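Local coordinates for glutamate ABC superfamily ATP binding cassette transporter, binding protein (Enterococcus faecium DO, PDB 5EYF), which probably captures extracellular glutamate and hands it to an ABC transporter, as a family 3 solute-binding protein, at residues 19-29 with 38-49; 95-103 with 212-220. All blocks are in the same frame, centred on the assembly; numbering follows the deposited sequence.

Contact 1: 19-29 with 38-49. With GLU (glutamic acid), chain E.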
loop_
_atom_site.group_PDB
_atom_site.type_symbol
_atom_site.label_atom_id
_atom_site.label_comp_id
_atom_site.label_asym_id
_atom_site.label_seq_id
_atom_site.Cartn_x
_atom_site.Cartn_y
_atom_site.Cartn_z
ATOM N N TRP B 19 17.233 10.203 -15.462
ATOM C CA TRP B 19 15.993 9.923 -14.747
ATOM C C TRP B 19 14.930 10.915 -15.171
ATOM O O TRP B 19 15.187 12.121 -15.202
ATOM C CB TRP B 19 16.152 10.027 -13.232
ATOM C CG TRP B 19 17.095 9.068 -12.629
ATOM C CD1 TRP B 19 18.437 9.223 -12.497
ATOM C CD2 TRP B 19 16.766 7.807 -12.030
ATOM N NE1 TRP B 19 18.980 8.129 -11.850
ATOM C CE2 TRP B 19 17.971 7.248 -11.546
ATOM C CE3 TRP B 19 15.574 7.104 -11.844
ATOM C CZ2 TRP B 19 18.029 6.003 -10.928
ATOM C CZ3 TRP B 19 15.618 5.882 -11.187
ATOM C CH2 TRP B 19 16.841 5.331 -10.749
ATOM N N GLY B 20 13.745 10.404 -15.495
ATOM C CA GLY B 20 12.589 11.239 -15.712
ATOM C C GLY B 20 11.832 11.513 -14.427
ATOM O O GLY B 20 11.357 10.580 -13.766
ATOM N N VAL B 21 11.718 12.787 -14.044
ATOM C CA VAL B 21 11.116 13.192 -12.777
ATOM C C VAL B 21 10.124 14.306 -13.034
ATOM O O VAL B 21 10.226 15.033 -14.025
ATOM C CB VAL B 21 12.182 13.663 -11.744
ATOM C CG1 VAL B 21 13.115 12.519 -11.327
ATOM C CG2 VAL B 21 12.998 14.864 -12.295
ATOM N N LYS B 22 9.160 14.442 -12.119
ATOM C CA LYS B 22 8.299 15.608 -12.136
ATOM C C LYS B 22 9.107 16.854 -11.806
ATOM O O LYS B 22 10.097 16.800 -11.061
ATOM C CB LYS B 22 7.147 15.451 -11.138
ATOM C CG LYS B 22 6.282 14.186 -11.341
ATOM C CD LYS B 22 5.799 14.040 -12.774
ATOM C CE LYS B 22 4.711 12.961 -12.932
ATOM N NZ LYS B 22 3.359 13.338 -12.420
ATOM N N TYR B 23 8.677 17.988 -12.373
ATOM C CA TYR B 23 9.236 19.286 -12.012
ATOM C C TYR B 23 8.257 20.141 -11.225
ATOM O O TYR B 23 8.613 21.255 -10.817
ATOM C CB TYR B 23 9.689 20.078 -13.258
ATOM C CG TYR B 23 11.064 19.722 -13.813
ATOM C CD1 TYR B 23 11.641 18.476 -13.596
ATOM C CD2 TYR B 23 11.785 20.648 -14.557
ATOM C CE1 TYR B 23 12.907 18.152 -14.118
ATOM C CE2 TYR B 23 13.043 20.338 -15.072
ATOM C CZ TYR B 23 13.597 19.100 -14.859
ATOM O OH TYR B 23 14.848 18.842 -15.395
ATOM N N ASP B 24 7.039 19.653 -10.998
ATOM C CA ASP B 24 5.965 20.463 -10.447
ATOM C C ASP B 24 5.341 19.839 -9.207
ATOM O O ASP B 24 4.267 20.278 -8.776
ATOM C CB ASP B 24 4.876 20.703 -11.507
ATOM C CG ASP B 24 3.995 19.460 -11.737
ATOM O OD1 ASP B 24 4.496 18.299 -11.617
ATOM O OD2 ASP B 24 2.799 19.667 -12.034
ATOM N N THR B 25 5.952 18.817 -8.628
ATOM C CA THR B 25 5.287 18.071 -7.560
ATOM C C THR B 25 6.084 18.251 -6.271
ATOM O O THR B 25 7.075 17.549 -6.050
ATOM C CB THR B 25 5.184 16.594 -7.942
ATOM O OG1 THR B 25 4.466 16.473 -9.187
ATOM C CG2 THR B 25 4.457 15.813 -6.844
ATOM N N ARG B 26 5.657 19.190 -5.422
ATOM C CA ARG B 26 6.382 19.431 -4.176
ATOM C C ARG B 26 6.429 18.159 -3.339
ATOM O O ARG B 26 5.430 17.446 -3.225
ATOM C CB ARG B 26 5.738 20.552 -3.357
ATOM C CG ARG B 26 6.651 21.070 -2.237
ATOM C CD ARG B 26 6.021 22.188 -1.389
ATOM N NE ARG B 26 5.214 21.637 -0.304
ATOM C CZ ARG B 26 5.677 21.339 0.908
ATOM N NH1 ARG B 26 4.867 20.815 1.816
ATOM N NH2 ARG B 26 6.946 21.558 1.215
ATOM N N LEU B 27 7.598 17.908 -2.746
ATOM C CA LEU B 27 7.960 16.744 -1.914
ATOM C C LEU B 27 8.481 15.576 -2.743
ATOM O O LEU B 27 9.097 14.657 -2.178
ATOM C CB LEU B 27 6.828 16.255 -0.995
ATOM C CG LEU B 27 6.206 17.331 -0.095
ATOM C CD1 LEU B 27 5.106 16.725 0.794
ATOM C CD2 LEU B 27 7.307 17.970 0.731
ATOM N N PHE B 28 8.239 15.579 -4.061
ATOM C CA PHE B 28 8.681 14.467 -4.905
ATOM C C PHE B 28 9.641 14.898 -6.002
ATOM O O PHE B 28 10.741 14.347 -6.096
ATOM C CB PHE B 28 7.481 13.726 -5.502
ATOM C CG PHE B 28 6.736 12.935 -4.489
ATOM C CD1 PHE B 28 7.177 11.661 -4.131
ATOM C CD2 PHE B 28 5.643 13.484 -3.841
ATOM C CE1 PHE B 28 6.490 10.924 -3.165
ATOM C CE2 PHE B 28 4.958 12.755 -2.878
ATOM C CZ PHE B 28 5.396 11.462 -2.549
ATOM N N GLY B 29 9.252 15.855 -6.843
ATOM C CA GLY B 29 10.131 16.374 -7.868
ATOM C C GLY B 29 9.632 17.747 -8.200
ATOM O O GLY B 29 8.599 17.883 -8.858
ATOM N N VAL B 38 16.306 20.401 -9.448
ATOM C CA VAL B 38 15.078 19.734 -9.037
ATOM C C VAL B 38 15.326 19.036 -7.707
ATOM O O VAL B 38 16.425 18.540 -7.447
ATOM C CB VAL B 38 14.596 18.765 -10.134
ATOM C CG1 VAL B 38 15.597 17.630 -10.346
ATOM C CG2 VAL B 38 13.203 18.233 -9.807
ATOM N N GLN B 39 14.299 19.028 -6.851
ATOM C CA GLN B 39 14.395 18.515 -5.488
ATOM C C GLN B 39 13.162 17.694 -5.137
ATOM O O GLN B 39 12.077 17.924 -5.673
ATOM C CB GLN B 39 14.525 19.657 -4.476
ATOM C CG GLN B 39 15.731 20.549 -4.693
ATOM C CD GLN B 39 15.769 21.674 -3.696
ATOM O OE1 GLN B 39 14.767 22.351 -3.478
ATOM N NE2 GLN B 39 16.917 21.862 -3.052
ATOM N N GLY B 40 13.333 16.750 -4.223
ATOM C CA GLY B 40 12.213 15.958 -3.732
ATOM C C GLY B 40 12.625 14.540 -3.396
ATOM O O GLY B 40 13.743 14.115 -3.626
ATOM N N PHE B 41 11.672 13.811 -2.819
ATOM C CA PHE B 41 11.888 12.413 -2.465
ATOM C C PHE B 41 12.270 11.578 -3.682
ATOM O O PHE B 41 13.174 10.740 -3.606
ATOM C CB PHE B 41 10.610 11.872 -1.803
ATOM C CG PHE B 41 10.648 10.420 -1.426
ATOM C CD1 PHE B 41 11.328 10.011 -0.280
ATOM C CD2 PHE B 41 9.951 9.468 -2.169
ATOM C CE1 PHE B 41 11.353 8.681 0.094
ATOM C CE2 PHE B 41 9.951 8.139 -1.790
ATOM C CZ PHE B 41 10.649 7.735 -0.660
ATOM N N ASP B 42 11.522 11.708 -4.789
ATOM C CA ASP B 42 11.856 10.928 -5.985
ATOM C C ASP B 42 13.266 11.257 -6.470
ATOM O O ASP B 42 14.017 10.360 -6.868
ATOM C CB ASP B 42 10.880 11.215 -7.138
ATOM C CG ASP B 42 9.534 10.538 -6.994
ATOM O OD1 ASP B 42 9.393 9.550 -6.224
ATOM O OD2 ASP B 42 8.605 11.020 -7.714
ATOM N N VAL B 43 13.621 12.553 -6.478
ATOM C CA VAL B 43 14.967 12.979 -6.864
ATOM C C VAL B 43 16.016 12.345 -5.950
ATOM O O VAL B 43 17.061 11.858 -6.414
ATOM C CB VAL B 43 15.056 14.515 -6.849
ATOM C CG1 VAL B 43 16.513 14.980 -7.034
ATOM C CG2 VAL B 43 14.174 15.093 -7.937
ATOM N N ASP B 44 15.772 12.358 -4.639
ATOM C CA ASP B 44 16.783 11.818 -3.718
ATOM C C ASP B 44 16.921 10.304 -3.836
ATOM O O ASP B 44 18.030 9.755 -3.716
ATOM C CB ASP B 44 16.455 12.209 -2.277
ATOM C CG ASP B 44 16.826 13.662 -1.970
ATOM O OD1 ASP B 44 17.407 14.351 -2.851
ATOM O OD2 ASP B 44 16.543 14.113 -0.844
ATOM N N ILE B 45 15.803 9.608 -4.013
ATOM C CA ILE B 45 15.866 8.171 -4.270
ATOM C C ILE B 45 16.667 7.897 -5.545
ATOM O O ILE B 45 17.499 6.978 -5.592
ATOM C CB ILE B 45 14.438 7.577 -4.334
ATOM C CG1 ILE B 45 13.724 7.629 -2.936
ATOM C CG2 ILE B 45 14.455 6.159 -4.835
ATOM C CD1 ILE B 45 14.281 6.634 -1.916
ATOM N N ALA B 46 16.408 8.666 -6.618
ATOM C CA ALA B 46 17.160 8.497 -7.865
ATOM C C ALA B 46 18.659 8.662 -7.649
ATOM O O ALA B 46 19.463 7.877 -8.166
ATOM C CB ALA B 46 16.679 9.518 -8.893
ATOM N N LYS B 47 19.056 9.713 -6.929
ATOM C CA LYS B 47 20.485 9.934 -6.684
ATOM C C LYS B 47 21.087 8.774 -5.899
ATOM O O LYS B 47 22.188 8.301 -6.219
ATOM C CB LYS B 47 20.693 11.256 -5.947
ATOM C CG LYS B 47 20.328 12.478 -6.774
ATOM C CD LYS B 47 20.442 13.730 -5.957
ATOM C CE LYS B 47 20.251 14.942 -6.819
ATOM N NZ LYS B 47 20.649 16.190 -6.093
ATOM N N ALA B 48 20.382 8.302 -4.870
ATOM C CA ALA B 48 20.909 7.209 -4.060
ATOM C C ALA B 48 21.036 5.921 -4.874
ATOM O O ALA B 48 22.011 5.172 -4.721
ATOM C CB ALA B 48 20.011 7.000 -2.841
ATOM N N ILE B 49 20.067 5.644 -5.753
ATOM C CA ILE B 49 20.146 4.447 -6.576
ATOM C C ILE B 49 21.326 4.542 -7.514
ATOM O O ILE B 49 22.068 3.569 -7.703
ATOM C CB ILE B 49 18.840 4.261 -7.365
ATOM C CG1 ILE B 49 17.730 3.863 -6.401
ATOM C CG2 ILE B 49 19.017 3.205 -8.461
ATOM C CD1 ILE B 49 16.359 3.862 -7.061
HETATM N N GLU E . 0.270 8.110 -8.723
HETATM C CA GLU E . -0.828 8.399 -9.659
HETATM C C GLU E . -0.489 7.884 -11.051
HETATM O O GLU E . 0.599 7.341 -11.285
HETATM C CB GLU E . -1.157 9.905 -9.707
HETATM C CG GLU E . 0.056 10.826 -9.827
HETATM C CD GLU E . 0.714 10.831 -11.204
HETATM O OE1 GLU E . 1.922 11.086 -11.255
HETATM O OE2 GLU E . 0.030 10.669 -12.241
HETATM O OXT GLU E . -1.313 7.982 -11.982
HETATM O O HOH W 1 9.454 12.948 -9.594
HETATM O O HOH W 2 10.024 19.024 -3.648
#

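Contact 2: 95-103 with 212-220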
loop_
_atom_site.group_PDB
_atom_site.type_symbol
_atom_site.label_atom_id
_atom_site.label_comp_id
_atom_site.label_asym_id
_atom_site.label_seq_id
_atom_site.Cartn_x
_atom_site.Cartn_y
_atom_site.Cartn_z
ATOM N N GLN B 95 3.182 -1.787 -20.739
ATOM C CA GLN B 95 3.992 -0.760 -21.382
ATOM C C GLN B 95 5.416 -0.703 -20.848
ATOM O O GLN B 95 6.350 -0.411 -21.610
ATOM C CB GLN B 95 3.333 0.621 -21.193
ATOM C CG GLN B 95 1.907 0.773 -21.785
ATOM C CD GLN B 95 1.235 2.100 -21.412
ATOM O OE1 GLN B 95 1.378 3.109 -22.115
ATOM N NE2 GLN B 95 0.494 2.099 -20.305
ATOM N N VAL B 96 5.601 -0.961 -19.548
ATOM C CA VAL B 96 6.882 -0.794 -18.875
ATOM C C VAL B 96 7.069 -1.936 -17.881
ATOM O O VAL B 96 6.133 -2.659 -17.538
ATOM C CB VAL B 96 6.969 0.567 -18.141
ATOM C CG1 VAL B 96 6.643 1.744 -19.079
ATOM C CG2 VAL B 96 6.045 0.586 -16.918
ATOM N N ASP B 97 8.306 -2.118 -17.449
ATOM C CA ASP B 97 8.583 -2.914 -16.269
ATOM C C ASP B 97 8.676 -1.968 -15.084
ATOM O O ASP B 97 9.000 -0.785 -15.237
ATOM C CB ASP B 97 9.886 -3.698 -16.414
ATOM C CG ASP B 97 9.765 -4.896 -17.338
ATOM O OD1 ASP B 97 8.622 -5.337 -17.631
ATOM O OD2 ASP B 97 10.845 -5.416 -17.751
ATOM N N PHE B 98 8.396 -2.486 -13.892
ATOM C CA PHE B 98 8.486 -1.680 -12.685
ATOM C C PHE B 98 9.446 -2.297 -11.679
ATOM O O PHE B 98 9.469 -3.525 -11.496
ATOM C CB PHE B 98 7.124 -1.558 -11.987
ATOM C CG PHE B 98 6.174 -0.564 -12.624
ATOM C CD1 PHE B 98 6.336 0.786 -12.410
ATOM C CD2 PHE B 98 5.061 -1.006 -13.344
ATOM C CE1 PHE B 98 5.451 1.712 -12.942
ATOM C CE2 PHE B 98 4.151 -0.089 -13.879
ATOM C CZ PHE B 98 4.342 1.273 -13.672
ATOM N N SER B 99 10.181 -1.431 -10.978
ATOM C CA SER B 99 10.913 -1.847 -9.785
ATOM C C SER B 99 9.949 -2.272 -8.670
ATOM O O SER B 99 8.717 -2.097 -8.736
ATOM C CB SER B 99 11.765 -0.709 -9.234
ATOM O OG SER B 99 10.941 0.305 -8.637
ATOM N N ASP B 100 10.557 -2.777 -7.605
ATOM C CA ASP B 100 9.862 -2.892 -6.325
ATOM C C ASP B 100 9.258 -1.548 -5.906
ATOM O O ASP B 100 9.770 -0.463 -6.242
ATOM C CB ASP B 100 10.843 -3.370 -5.244
ATOM C CG ASP B 100 11.345 -4.776 -5.492
ATOM O OD1 ASP B 100 10.639 -5.579 -6.123
ATOM O OD2 ASP B 100 12.432 -5.101 -4.991
ATOM N N VAL B 101 8.174 -1.637 -5.138
ATOM C CA VAL B 101 7.481 -0.454 -4.624
ATOM C C VAL B 101 8.410 0.326 -3.706
ATOM O O VAL B 101 9.087 -0.244 -2.847
ATOM C CB VAL B 101 6.208 -0.884 -3.885
ATOM C CG1 VAL B 101 5.523 0.292 -3.119
ATOM C CG2 VAL B 101 5.206 -1.500 -4.874
ATOM N N TYR B 102 8.462 1.649 -3.885
ATOM C CA TYR B 102 9.288 2.461 -2.990
ATOM C C TYR B 102 8.502 3.526 -2.203
ATOM O O TYR B 102 9.101 4.231 -1.371
ATOM C CB TYR B 102 10.467 3.120 -3.779
ATOM C CG TYR B 102 10.007 4.225 -4.698
ATOM C CD1 TYR B 102 10.060 5.558 -4.280
ATOM C CD2 TYR B 102 9.457 3.944 -5.965
ATOM C CE1 TYR B 102 9.592 6.577 -5.080
ATOM C CE2 TYR B 102 8.988 4.979 -6.784
ATOM C CZ TYR B 102 9.029 6.273 -6.319
ATOM O OH TYR B 102 8.506 7.296 -7.093
ATOM N N PHE B 103 7.188 3.672 -2.432
ATOM C CA PHE B 103 6.352 4.593 -1.671
ATOM C C PHE B 103 4.916 4.078 -1.750
ATOM O O PHE B 103 4.479 3.638 -2.810
ATOM C CB PHE B 103 6.430 6.036 -2.229
ATOM C CG PHE B 103 5.775 7.073 -1.338
ATOM C CD1 PHE B 103 6.501 7.726 -0.352
ATOM C CD2 PHE B 103 4.410 7.365 -1.462
ATOM C CE1 PHE B 103 5.900 8.656 0.494
ATOM C CE2 PHE B 103 3.809 8.321 -0.636
ATOM C CZ PHE B 103 4.549 8.960 0.350
ATOM N N LEU B 212 16.946 -3.088 -14.776
ATOM C CA LEU B 212 15.888 -3.305 -13.788
ATOM C C LEU B 212 16.419 -4.064 -12.573
ATOM O O LEU B 212 16.162 -3.679 -11.424
ATOM C CB LEU B 212 14.715 -4.057 -14.430
ATOM C CG LEU B 212 13.597 -4.472 -13.474
ATOM C CD1 LEU B 212 12.896 -3.269 -12.831
ATOM C CD2 LEU B 212 12.577 -5.322 -14.233
ATOM N N LYS B 213 17.171 -5.144 -12.812
ATOM C CA LYS B 213 17.760 -5.899 -11.710
ATOM C C LYS B 213 18.701 -5.031 -10.885
ATOM O O LYS B 213 18.719 -5.127 -9.653
ATOM C CB LYS B 213 18.514 -7.123 -12.240
ATOM C CG LYS B 213 17.641 -8.318 -12.572
ATOM C CD LYS B 213 18.468 -9.509 -13.069
ATOM C CE LYS B 213 18.105 -9.899 -14.495
ATOM N NZ LYS B 213 16.683 -10.284 -14.637
ATOM N N ALA B 214 19.491 -4.182 -11.554
ATOM C CA ALA B 214 20.389 -3.270 -10.847
ATOM C C ALA B 214 19.619 -2.281 -9.971
ATOM O O ALA B 214 20.044 -1.981 -8.849
ATOM C CB ALA B 214 21.266 -2.516 -11.852
ATOM N N VAL B 215 18.513 -1.730 -10.482
ATOM C CA VAL B 215 17.703 -0.806 -9.692
ATOM C C VAL B 215 17.111 -1.514 -8.480
ATOM O O VAL B 215 17.120 -0.974 -7.362
ATOM C CB VAL B 215 16.603 -0.195 -10.583
ATOM C CG1 VAL B 215 15.563 0.560 -9.750
ATOM C CG2 VAL B 215 17.233 0.717 -11.648
ATOM N N ASN B 216 16.605 -2.732 -8.673
ATOM C CA ASN B 216 16.034 -3.445 -7.525
ATOM C C ASN B 216 17.094 -3.798 -6.493
ATOM O O ASN B 216 16.832 -3.734 -5.286
ATOM C CB ASN B 216 15.301 -4.709 -7.979
ATOM C CG ASN B 216 13.906 -4.404 -8.452
ATOM O OD1 ASN B 216 13.317 -3.397 -8.041
ATOM N ND2 ASN B 216 13.378 -5.230 -9.344
ATOM N N GLN B 217 18.293 -4.163 -6.951
ATOM C CA GLN B 217 19.374 -4.454 -6.024
ATOM C C GLN B 217 19.776 -3.207 -5.256
ATOM O O GLN B 217 20.049 -3.269 -4.054
ATOM C CB GLN B 217 20.569 -5.019 -6.806
ATOM C CG GLN B 217 21.813 -5.306 -5.975
ATOM C CD GLN B 217 21.612 -6.433 -4.993
ATOM O OE1 GLN B 217 20.819 -7.339 -5.230
ATOM N NE2 GLN B 217 22.334 -6.384 -3.874
ATOM N N ALA B 218 19.826 -2.064 -5.945
ATOM C CA ALA B 218 20.132 -0.796 -5.291
ATOM C C ALA B 218 19.122 -0.492 -4.189
ATOM O O ALA B 218 19.503 -0.148 -3.063
ATOM C CB ALA B 218 20.162 0.325 -6.330
ATOM N N LEU B 219 17.822 -0.641 -4.494
ATOM C CA LEU B 219 16.789 -0.429 -3.482
ATOM C C LEU B 219 16.964 -1.383 -2.315
ATOM O O LEU B 219 16.861 -0.972 -1.156
ATOM C CB LEU B 219 15.382 -0.602 -4.078
ATOM C CG LEU B 219 14.920 0.539 -4.985
ATOM C CD1 LEU B 219 13.680 0.095 -5.767
ATOM C CD2 LEU B 219 14.641 1.767 -4.129
ATOM N N GLU B 220 17.215 -2.665 -2.602
ATOM C CA GLU B 220 17.480 -3.633 -1.535
ATOM C C GLU B 220 18.591 -3.144 -0.612
ATOM O O GLU B 220 18.454 -3.162 0.613
ATOM C CB GLU B 220 17.850 -4.993 -2.134
ATOM C CG GLU B 220 18.018 -6.105 -1.102
ATOM C CD GLU B 220 18.275 -7.473 -1.734
ATOM O OE1 GLU B 220 18.501 -7.542 -2.963
ATOM O OE2 GLU B 220 18.250 -8.485 -1.000
HETATM O O HOH W 3 10.637 -5.515 -10.192
#

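Contact 1: 19-29 with 38-49
Trp-19 and Ala-46 join the first strand, 16-21, to helix 41-54 in a beta-alpha-beta crossover: the helix links 16-21 to its parallel neighbour 59-64, after a small antiparallel sheet inserted ahead of it. The axes of segments 19-21 and 41-49 run at 170° to each other, 9.4 Å apart at their closest. Ala-46 CB sits over a face of the indole, 3.6 Å from the centroid of the five-membered ring of Trp-19. At the ring's edge, Ile-49 CG2 lies 3.8 Å from Trp-19 CH2, the two side chains crossing at about a right angle. Next along the strand, Val-38 CG2 packs 3.6 Å from Lys-22 O and meets Val-21 CG2 tip to tip.

The helix starts against the 27-28 backbone. Gly-40 is the N-cap, and the Phe-41 N to Leu-27 O bond is short and straight (2.8 Å, 168°). Phe-28 O receives weak bonds from Asp-42 N and Val-43 N. With CG anti to the carbonyl carbon (chi1 -71°), the Phe-28 ring lies alongside that of Phe-41, and Phe-28 CE1 is 3.9 Å from Phe-41 CD2. The edge of the ring at Phe-28 CD1 approaches Asp-42 OD1 at 3.7 Å. Asp-42 OD2 accepts from Thr-85 N and from a water that also takes the N-H of Lys-22, while OD1 is left to Tyr-102. The bent Lys-22 chain carries NZ away to glutamate OE1, 2.9 Å distant, and Ser-67 OG is its second partner.

Around this core, Phe-62 of strand 59-64 touches Val-21, Val-43 and Ala-46, helix 209-225 packs on Ile-49, and helix 227-235 receives Phe-41 through Ile-231 and Trp-235.

Contact 2: 95-103 with 212-220
Asn-216 reaches from helix 209-225 to the extended link at Ser-99 and Asp-100, where strand 96-98 leads toward strand 103-112. Strand 96-98 pairs antiparallel with 198-205, the strand that precedes this helix in the chain, so the contact is a sheet edge and the link after it packed on a helix of the periplasmic-binding-protein fold of family 3.

In the Asn-216 side chain, CB comes nearest to Asp-100 OD2. CG then lies 3.8 Å from Asp-100 OD2, and the amide and carboxylate planes are stacked, only 16° apart. CG anti to the carbonyl carbon (chi1 -82°) aims the amide at the 99-100 backbone. There OD1 accepts the Asp-100 N-H over 2.9 Å at 169°, the donor tilted modestly from the carbonyl plane; OD1 also lies 3.3 Å from Ser-99 CB. The other branch, ND2, donates to a water 2.9 Å away, which in turn donates to Phe-98 O at 2.7 Å. Acceptor and donor ends thus have distinct partners, which fixes the amide's rotation and ties the helix to both sides of Ser-99.

Leu-212, one turn earlier, spreads its two methyls along residues 97-98. Its CD1 methyl approaches Phe-98 O at 3.7 Å, while CD2 packs on Asp-97 CB at 3.8 Å; the Leu-212 and Asp-97 side chains cross at about a right angle. The Asp-97 carboxylate has its charge partner in Lys-206. One turn beyond Asn-216, Leu-219 offers CD1 to Ser-99 OG and Asp-100 O.

The serine hydroxyl is gripped twice: Ile-202 N of strand 198-205 donates to it, and Ser-99 OG itself donates to Asp-100 O at 2.8 Å.

In the fold
The centres of contacts 1 and 2 lie 15 Å apart, yet the two touch at both ends of helix segment 41-49. At its start, Asp-42 OD1 and Tyr-102 OH are 2.6 Å apart, a probable hydrogen bond, and Phe-41 CE2 packs 3.6 Å from Tyr-102 CD1. At its far end, Ile-49 CG2 meets Ala-218 CB at 3.8 Å, bringing the two helices together. Contact 1 contributes Lys-22, whose NZ binds the glutamate directly. Contact 2 stands further back: the side chain of Phe-98 is about 8 Å from the glutamate, though about 4 Å from that of ligand-binding Arg-92. Asp-42, bound to Thr-85 as well as Tyr-102, links 95-103 to a residue whose carbonyl binds the glutamate.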